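Local coordinates for CELL WALL surface anchor family protein (Streptococcus pneumoniae, PDB 2WW8) that probably mediates attachment of the bacterium to host cells as the adhesin of the pneumococcal pilus, at residues Y275-K289 / Q353-K365. Numbering follows the deposited sequence.
Sequences YASTIFDGTEFTVEK and QFGATFTQKALMK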
ATOM      1  N   TYR A 275       0.461 -23.058 -33.142  1.00 13.62           N
ATOM      2  CA  TYR A 275       0.335 -23.749 -34.445  1.00 14.27           C
ATOM      3  C   TYR A 275      -1.096 -24.190 -34.768  1.00 13.10           C
ATOM      4  O   TYR A 275      -1.883 -24.462 -33.863  1.00 12.03           O
ATOM      5  CB  TYR A 275       1.232 -24.974 -34.601  1.00 13.60           C
ATOM      6  CG  TYR A 275       0.824 -26.201 -33.792  1.00 14.77           C
ATOM      7  CD1 TYR A 275       1.100 -26.273 -32.417  1.00 14.00           C
ATOM      8  CD2 TYR A 275       0.166 -27.267 -34.396  1.00 14.53           C
ATOM      9  CE1 TYR A 275       0.763 -27.412 -31.677  1.00 14.82           C
ATOM     10  CE2 TYR A 275      -0.150 -28.441 -33.657  1.00 15.46           C
ATOM     11  CZ  TYR A 275       0.160 -28.495 -32.321  1.00 19.36           C
ATOM     12  OH  TYR A 275      -0.242 -29.612 -31.622  1.00 15.18           O
ATOM     13  N   ALA A 276      -1.350 -24.355 -36.058  1.00 13.45           N
ATOM     14  CA  ALA A 276      -2.558 -25.055 -36.505  1.00 13.04           C
ATOM     15  C   ALA A 276      -2.143 -25.650 -37.846  1.00 14.13           C
ATOM     16  O   ALA A 276      -1.353 -26.640 -37.800  1.00 14.15           O
ATOM     17  CB  ALA A 276      -3.835 -24.159 -36.504  1.00 10.90           C
ATOM     18  N   SER A 277      -2.643 -25.172 -38.999  1.00 13.72           N
ATOM     19  CA  SER A 277      -2.149 -25.729 -40.271  1.00 13.21           C
ATOM     20  C   SER A 277      -0.710 -25.296 -40.549  1.00 14.20           C
ATOM     21  O   SER A 277      -0.074 -25.803 -41.480  1.00 14.19           O
ATOM     22  CB  SER A 277      -3.000 -25.204 -41.477  1.00 14.17           C
ATOM     23  OG  SER A 277      -4.357 -25.626 -41.333  1.00 14.92           O
ATOM     24  N   THR A 278      -0.244 -24.271 -39.826  1.00 12.76           N
ATOM     25  CA  THR A 278       1.145 -23.809 -39.920  1.00 13.35           C
ATOM     26  C   THR A 278       1.460 -23.164 -38.572  1.00 14.51           C
ATOM     27  O   THR A 278       0.609 -23.133 -37.668  1.00 13.97           O
ATOM     28  CB  THR A 278       1.451 -22.843 -41.146  1.00 15.60           C
ATOM     29  OG1 THR A 278       2.860 -22.509 -41.250  1.00 14.51           O
ATOM     30  CG2 THR A 278       0.675 -21.525 -40.926  1.00 10.18           C
ATOM     31  N   ILE A 279       2.710 -22.710 -38.448  1.00 13.98           N
ATOM     32  CA  ILE A 279       3.114 -21.974 -37.267  1.00 16.23           C
ATOM     33  C   ILE A 279       2.494 -20.570 -37.335  1.00 15.11           C
ATOM     34  O   ILE A 279       2.665 -19.863 -38.320  1.00 16.86           O
ATOM     35  CB  ILE A 279       4.665 -21.824 -37.152  1.00 14.91           C
ATOM     36  CG1 ILE A 279       5.368 -23.186 -37.242  1.00 19.89           C
ATOM     37  CG2 ILE A 279       4.982 -20.931 -35.926  1.00 17.58           C
ATOM     38  CD1 ILE A 279       4.789 -24.141 -36.251  1.00 16.74           C
ATOM     39  N   PHE A 280       1.770 -20.161 -36.295  1.00 11.14           N
ATOM     40  CA  PHE A 280       1.098 -18.885 -36.320  1.00 13.27           C
ATOM     41  C   PHE A 280       2.071 -17.763 -35.899  1.00 11.97           C
ATOM     42  O   PHE A 280       2.207 -17.449 -34.730  1.00 13.14           O
ATOM     43  CB  PHE A 280      -0.168 -18.928 -35.409  1.00 12.89           C
ATOM     44  CG  PHE A 280      -1.339 -19.592 -36.043  1.00 14.21           C
ATOM     45  CD1 PHE A 280      -1.245 -20.114 -37.354  1.00 15.18           C
ATOM     46  CD2 PHE A 280      -2.552 -19.705 -35.358  1.00 15.53           C
ATOM     47  CE1 PHE A 280      -2.358 -20.664 -37.948  1.00 13.85           C
ATOM     48  CE2 PHE A 280      -3.683 -20.283 -35.960  1.00 11.65           C
ATOM     49  CZ  PHE A 280      -3.571 -20.739 -37.283  1.00 14.54           C
ATOM     50  N   ASP A 281       2.792 -17.200 -36.859  1.00 13.38           N
ATOM     51  CA  ASP A 281       3.918 -16.314 -36.602  1.00 15.25           C
ATOM     52  C   ASP A 281       3.819 -14.998 -37.364  1.00 15.33           C
ATOM     53  O   ASP A 281       4.771 -14.201 -37.394  1.00 15.23           O
ATOM     54  CB  ASP A 281       5.260 -17.003 -36.919  1.00 15.13           C
ATOM     55  CG  ASP A 281       5.398 -17.287 -38.427  1.00 20.95           C
ATOM     56  OD1 ASP A 281       4.481 -16.950 -39.234  1.00 19.60           O
ATOM     57  OD2 ASP A 281       6.439 -17.850 -38.810  1.00 24.45           O
ATOM     58  N   GLY A 282       2.672 -14.742 -37.992  1.00 15.25           N
ATOM     59  CA  GLY A 282       2.497 -13.447 -38.649  1.00 14.86           C
ATOM     60  C   GLY A 282       2.872 -13.389 -40.114  1.00 15.13           C
ATOM     61  O   GLY A 282       2.561 -12.411 -40.812  1.00 17.02           O
ATOM     62  N   THR A 283       3.548 -14.430 -40.590  1.00 16.24           N
ATOM     63  CA  THR A 283       4.037 -14.448 -41.971  1.00 16.25           C
ATOM     64  C   THR A 283       2.945 -14.853 -42.936  1.00 14.71           C
ATOM     65  O   THR A 283       1.932 -15.470 -42.585  1.00 13.94           O
ATOM     66  CB  THR A 283       5.248 -15.396 -42.192  1.00 17.65           C
ATOM     67  OG1 THR A 283       4.897 -16.754 -41.817  1.00 15.59           O
ATOM     68  CG2 THR A 283       6.467 -14.929 -41.327  1.00 20.01           C
ATOM     69  N   GLU A 284       3.173 -14.515 -44.199  1.00 14.74           N
ATOM     70  CA  GLU A 284       2.245 -14.922 -45.250  1.00 14.23           C
ATOM     71  C   GLU A 284       2.327 -16.412 -45.503  1.00 15.06           C
ATOM     72  O   GLU A 284       3.424 -16.938 -45.531  1.00 16.92           O
ATOM     73  CB  GLU A 284       2.537 -14.169 -46.552  1.00 15.70           C
ATOM     74  CG  GLU A 284       1.368 -14.239 -47.506  1.00 16.45           C
ATOM     75  CD  GLU A 284       1.572 -13.303 -48.686  1.00 24.74           C
ATOM     76  OE1 GLU A 284       1.124 -12.147 -48.657  1.00 27.99           O
ATOM     77  OE2 GLU A 284       2.233 -13.710 -49.649  1.00 24.50           O
ATOM     78  N   PHE A 285       1.186 -17.091 -45.625  1.00 14.05           N
ATOM     79  CA  PHE A 285       1.142 -18.527 -45.851  1.00 14.96           C
ATOM     80  C   PHE A 285      -0.001 -18.871 -46.792  1.00 13.55           C
ATOM     81  O   PHE A 285      -0.964 -18.112 -46.856  1.00 14.85           O
ATOM     82  CB  PHE A 285       0.975 -19.257 -44.510  1.00 13.17           C
ATOM     83  CG  PHE A 285       1.357 -20.711 -44.609  1.00 16.89           C
ATOM     84  CD1 PHE A 285       2.683 -21.049 -44.886  1.00 17.77           C
ATOM     85  CD2 PHE A 285       0.415 -21.714 -44.490  1.00 13.14           C
ATOM     86  CE1 PHE A 285       3.061 -22.367 -45.031  1.00 16.62           C
ATOM     87  CE2 PHE A 285       0.767 -23.051 -44.656  1.00 16.50           C
ATOM     88  CZ  PHE A 285       2.120 -23.375 -44.907  1.00 12.80           C
ATOM     89  N   THR A 286       0.090 -20.011 -47.486  1.00 14.26           N
ATOM     90  CA  THR A 286      -0.890 -20.544 -48.425  1.00 12.31           C
ATOM     91  C   THR A 286      -1.247 -21.962 -47.972  1.00 14.31           C
ATOM     92  O   THR A 286      -0.353 -22.799 -47.672  1.00 14.47           O
ATOM     93  CB  THR A 286      -0.349 -20.533 -49.849  1.00 13.57           C
ATOM     94  OG1 THR A 286      -0.116 -19.174 -50.278  1.00 11.98           O
ATOM     95  CG2 THR A 286      -1.398 -21.136 -50.855  1.00 14.18           C
ATOM     96  N   VAL A 287      -2.552 -22.239 -47.945  1.00 13.64           N
ATOM     97  CA  VAL A 287      -3.065 -23.612 -47.779  1.00 13.90           C
ATOM     98  C   VAL A 287      -3.916 -23.967 -49.001  1.00 15.23           C
ATOM     99  O   VAL A 287      -4.441 -23.067 -49.649  1.00 12.58           O
ATOM    100  CB  VAL A 287      -3.929 -23.840 -46.516  1.00 13.33           C
ATOM    101  CG1 VAL A 287      -3.042 -23.739 -45.270  1.00 14.92           C
ATOM    102  CG2 VAL A 287      -5.101 -22.868 -46.504  1.00 10.69           C
ATOM    103  N   GLU A 288      -4.008 -25.264 -49.316  1.00 14.42           N
ATOM    104  CA  GLU A 288      -4.927 -25.740 -50.319  1.00 13.44           C
ATOM    105  C   GLU A 288      -6.076 -26.508 -49.724  1.00 15.61           C
ATOM    106  O   GLU A 288      -5.935 -27.201 -48.696  1.00 14.29           O
ATOM    107  CB  GLU A 288      -4.258 -26.612 -51.380  1.00 14.34           C
ATOM    108  CG  GLU A 288      -3.391 -25.854 -52.351  1.00 20.83           C
ATOM    109  CD  GLU A 288      -2.906 -26.787 -53.483  1.00 32.61           C
ATOM    110  OE1 GLU A 288      -3.651 -27.713 -53.905  1.00 34.83           O
ATOM    111  OE2 GLU A 288      -1.776 -26.601 -53.967  1.00 34.99           O
ATOM    112  N   LYS A 289      -7.217 -26.402 -50.411  1.00 13.39           N
ATOM    113  CA  LYS A 289      -8.413 -27.104 -49.977  1.00 13.54           C
ATOM    114  C   LYS A 289      -9.164 -27.674 -51.188  1.00 15.02           C
ATOM    115  O   LYS A 289      -8.811 -27.352 -52.326  1.00 16.72           O
ATOM    116  CB  LYS A 289      -9.325 -26.086 -49.298  1.00 13.87           C
ATOM    117  CG  LYS A 289      -8.805 -25.566 -47.981  1.00 16.27           C
ATOM    118  CD  LYS A 289      -8.771 -26.593 -46.893  1.00 18.98           C
ATOM    119  CE  LYS A 289      -8.029 -25.937 -45.722  1.00 19.80           C
ATOM    120  NZ  LYS A 289      -8.123 -26.822 -44.479  1.00 23.17           N
ATOM    121  N   GLN A 353      -9.605 -21.574 -42.799  1.00 12.63           N
ATOM    122  CA  GLN A 353      -8.878 -22.472 -43.701  1.00 14.01           C
ATOM    123  C   GLN A 353      -7.490 -22.812 -43.146  1.00 16.24           C
ATOM    124  O   GLN A 353      -6.895 -23.759 -43.645  1.00 17.99           O
ATOM    125  CB  GLN A 353      -8.759 -21.919 -45.125  1.00 13.86           C
ATOM    126  CG  GLN A 353     -10.143 -21.326 -45.626  1.00 12.14           C
ATOM    127  CD  GLN A 353     -11.271 -22.354 -45.596  1.00 18.06           C
ATOM    128  OE1 GLN A 353     -11.036 -23.526 -45.915  1.00 17.14           O
ATOM    129  NE2 GLN A 353     -12.490 -21.927 -45.224  1.00 15.13           N
ATOM    130  N   PHE A 354      -6.996 -22.064 -42.145  1.00 14.34           N
ATOM    131  CA  PHE A 354      -5.665 -22.276 -41.574  1.00 13.80           C
ATOM    132  C   PHE A 354      -5.683 -22.995 -40.246  1.00 12.77           C
ATOM    133  O   PHE A 354      -4.651 -23.071 -39.548  1.00 12.42           O
ATOM    134  CB  PHE A 354      -4.975 -20.884 -41.443  1.00 15.72           C
ATOM    135  CG  PHE A 354      -4.700 -20.254 -42.799  1.00 13.96           C
ATOM    136  CD1 PHE A 354      -5.713 -19.656 -43.532  1.00 13.81           C
ATOM    137  CD2 PHE A 354      -3.443 -20.363 -43.373  1.00 15.07           C
ATOM    138  CE1 PHE A 354      -5.460 -19.120 -44.798  1.00 17.59           C
ATOM    139  CE2 PHE A 354      -3.177 -19.815 -44.664  1.00 12.89           C
ATOM    140  CZ  PHE A 354      -4.180 -19.244 -45.364  1.00 13.87           C
ATOM    141  N   GLY A 355      -6.835 -23.556 -39.860  1.00 14.38           N
ATOM    142  CA  GLY A 355      -6.939 -24.085 -38.483  1.00 13.53           C
ATOM    143  C   GLY A 355      -7.000 -25.596 -38.310  1.00 13.40           C
ATOM    144  O   GLY A 355      -7.750 -26.061 -37.446  1.00 13.09           O
ATOM    145  N   ALA A 356      -6.305 -26.360 -39.143  1.00 13.67           N
ATOM    146  CA  ALA A 356      -6.171 -27.801 -38.964  1.00 13.85           C
ATOM    147  C   ALA A 356      -4.975 -28.072 -37.993  1.00 14.85           C
ATOM    148  O   ALA A 356      -4.507 -27.149 -37.336  1.00 16.43           O
ATOM    149  CB  ALA A 356      -5.893 -28.483 -40.312  1.00 15.40           C
ATOM    150  N   THR A 357      -4.428 -29.283 -37.969  1.00 15.48           N
ATOM    151  CA  THR A 357      -3.510 -29.754 -36.930  1.00 14.58           C
ATOM    152  C   THR A 357      -2.243 -30.340 -37.559  1.00 13.97           C
ATOM    153  O   THR A 357      -2.180 -31.548 -37.844  1.00 16.19           O
ATOM    154  CB  THR A 357      -4.215 -30.722 -35.982  1.00 14.67           C
ATOM    155  OG1 THR A 357      -5.454 -30.114 -35.594  1.00 14.37           O
ATOM    156  CG2 THR A 357      -3.361 -31.032 -34.685  1.00 13.49           C
ATOM    157  N   PHE A 358      -1.244 -29.482 -37.780  1.00 14.66           N
ATOM    158  CA  PHE A 358       0.028 -29.929 -38.391  1.00 14.05           C
ATOM    159  C   PHE A 358       1.104 -30.097 -37.298  1.00 14.79           C
ATOM    160  O   PHE A 358       1.971 -29.266 -37.114  1.00 14.22           O
ATOM    161  CB  PHE A 358       0.510 -28.939 -39.437  1.00 13.49           C
ATOM    162  CG  PHE A 358       1.620 -29.429 -40.340  1.00 12.13           C
ATOM    163  CD1 PHE A 358       2.239 -30.683 -40.167  1.00 11.53           C
ATOM    164  CD2 PHE A 358       1.956 -28.662 -41.442  1.00 10.58           C
ATOM    165  CE1 PHE A 358       3.246 -31.108 -41.055  1.00 12.17           C
ATOM    166  CE2 PHE A 358       2.960 -29.076 -42.350  1.00 11.90           C
ATOM    167  CZ  PHE A 358       3.627 -30.288 -42.162  1.00 10.99           C
ATOM    168  N   THR A 359       0.952 -31.184 -36.545  1.00 14.87           N
ATOM    169  CA  THR A 359       1.701 -31.419 -35.302  1.00 13.97           C
ATOM    170  C   THR A 359       3.198 -31.512 -35.632  1.00 15.58           C
ATOM    171  O   THR A 359       4.008 -30.908 -34.935  1.00 14.69           O
ATOM    172  CB  THR A 359       1.272 -32.774 -34.686  1.00 13.70           C
ATOM    173  OG1 THR A 359      -0.145 -32.732 -34.524  1.00 14.71           O
ATOM    174  CG2 THR A 359       1.901 -32.979 -33.249  1.00 13.30           C
ATOM    175  N   GLN A 360       3.555 -32.185 -36.725  1.00 12.87           N
ATOM    176  CA  GLN A 360       4.974 -32.366 -37.043  1.00 14.34           C
ATOM    177  C   GLN A 360       5.754 -31.076 -37.184  1.00 14.86           C
ATOM    178  O   GLN A 360       6.896 -30.911 -36.743  1.00 13.01           O
ATOM    179  CB  GLN A 360       5.071 -33.141 -38.358  1.00 14.10           C
ATOM    180  CG  GLN A 360       6.477 -33.515 -38.693  1.00 15.12           C
ATOM    181  CD  GLN A 360       6.566 -34.312 -40.010  1.00 18.19           C
ATOM    182  OE1 GLN A 360       5.574 -34.548 -40.745  1.00 14.56           O
ATOM    183  NE2 GLN A 360       7.826 -34.721 -40.312  1.00 15.94           N
ATOM    184  N   LYS A 361       5.095 -30.112 -37.808  1.00 13.81           N
ATOM    185  CA  LYS A 361       5.708 -28.825 -38.070  1.00 14.75           C
ATOM    186  C   LYS A 361       5.969 -28.064 -36.755  1.00 15.36           C
ATOM    187  O   LYS A 361       6.985 -27.358 -36.592  1.00 14.46           O
ATOM    188  CB  LYS A 361       4.806 -28.010 -39.039  1.00 15.76           C
ATOM    189  CG  LYS A 361       5.403 -26.655 -39.521  1.00 13.88           C
ATOM    190  CD  LYS A 361       4.538 -26.008 -40.654  1.00 15.26           C
ATOM    191  CE  LYS A 361       5.388 -24.912 -41.378  1.00 14.31           C
ATOM    192  NZ  LYS A 361       4.624 -24.276 -42.493  1.00 17.01           N
ATOM    193  N   ALA A 362       5.060 -28.232 -35.812  1.00 14.75           N
ATOM    194  CA  ALA A 362       5.216 -27.625 -34.517  1.00 15.28           C
ATOM    195  C   ALA A 362       6.370 -28.267 -33.751  1.00 14.04           C
ATOM    196  O   ALA A 362       7.136 -27.549 -33.134  1.00 13.51           O
ATOM    197  CB  ALA A 362       3.920 -27.822 -33.702  1.00 14.63           C
ATOM    198  N   LEU A 363       6.429 -29.598 -33.728  1.00 14.22           N
ATOM    199  CA  LEU A 363       7.523 -30.325 -33.075  1.00 15.43           C
ATOM    200  C   LEU A 363       8.846 -29.906 -33.742  1.00 13.98           C
ATOM    201  O   LEU A 363       9.850 -29.691 -33.063  1.00 12.10           O
ATOM    202  CB  LEU A 363       7.274 -31.838 -33.211  1.00 16.03           C
ATOM    203  CG  LEU A 363       6.161 -32.408 -32.335  1.00 16.50           C
ATOM    204  CD1 LEU A 363       5.823 -33.854 -32.808  1.00 17.13           C
ATOM    205  CD2 LEU A 363       6.465 -32.350 -30.820  1.00 14.36           C
ATOM    206  N   MET A 364       8.864 -29.794 -35.072  1.00 13.53           N
ATOM    207  CA  MET A 364      10.035 -29.272 -35.767  1.00 15.39           C
ATOM    208  C   MET A 364      10.530 -27.906 -35.331  1.00 16.49           C
ATOM    209  O   MET A 364      11.741 -27.719 -35.175  1.00 14.71           O
ATOM    210  CB  MET A 364       9.935 -29.309 -37.304  1.00 15.98           C
ATOM    211  CG  MET A 364       9.828 -30.694 -37.836  1.00 14.21           C
ATOM    212  SD  MET A 364       9.180 -30.760 -39.526  1.00 16.26           S
ATOM    213  CE  MET A 364      10.306 -29.600 -40.408  1.00 12.63           C
ATOM    214  N   LYS A 365       9.600 -26.967 -35.142  1.00 14.64           N
ATOM    215  CA  LYS A 365       9.911 -25.640 -34.686  1.00 13.55           C
ATOM    216  C   LYS A 365      10.472 -25.721 -33.250  1.00 14.39           C
ATOM    217  O   LYS A 365      11.441 -25.055 -32.986  1.00 15.05           O
ATOM    218  CB  LYS A 365       8.680 -24.719 -34.771  1.00 11.36           C
ATOM    219  CG  LYS A 365       9.081 -23.266 -34.391  1.00 16.27           C
ATOM    220  CD  LYS A 365      10.285 -22.796 -35.218  1.00 21.11           C
ATOM    221  CE  LYS A 365       9.826 -22.190 -36.523  1.00 30.62           C
ATOM    222  NZ  LYS A 365      11.020 -21.688 -37.258  1.00 30.86           N
TER
HETATM  223  O   HOH W   1      -1.301 -32.214 -32.229  1.00 17.65           O
HETATM  224  O   HOH W   2       1.622 -26.354 -37.760  1.00 25.40           O
HETATM  225  O   HOH W   3      -5.206 -26.359 -43.536  1.00 16.77           O
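The methyl CB of Ala-362 rests over one face of the Tyr-275 ring, 3.5 Å from the ring centroid, a CH-pi contact; with CG between the backbone N and the carbonyl carbon (chi1 72°), the ring lies against the first turn of helix 359-373. At the ring's edge, a water joins Tyr-275 OH to Thr-359 OG1, while the hydroxyl also bonds His-384. Val-287 CG2 covers one face of the Phe-354 ring, whose edge meets the backbone O of Phe-285; the edge of Phe-285 in turn meets Phe-354 CE2. Thr-278 CB lies over a face of Phe-285, and Phe-354 O at the edge of Phe-280. Phe-358 carries Lys-361 CB over its centre and Ser-277 O in plane at its edge.

Between these rings the backbones are tied directly. Phe-358 N, at the N-cap position, donates to Ala-276 O (2.8 Å), and Ser-277 N to Phe-354 O (3.0 Å). Ser-277 OG accepts from Ala-356 N at 3.0 Å and shares a water with Lys-289 NZ and Gln-353 O. The extended Lys-361 runs alongside Thr-278, where NZ donates to Thr-278 OG1 (2.8 Å) and also forms a salt bridge with Glu-437.

The contact joins strands 269-275, outermost in the parallel sheet of this von Willebrand factor A (integrin I-type) domain, and 284-292 to the loop before helix 359-373 and its first turns. The Thr-357 side chain lies about 4 Å from the magnesium ion bound by Ser-234, Ser-236 and Asp-387, consistent with the threonine of a metal ion-dependent adhesion site. Helix 516-526 packs against Leu-363 and Met-364, strand 311-315 against Phe-354.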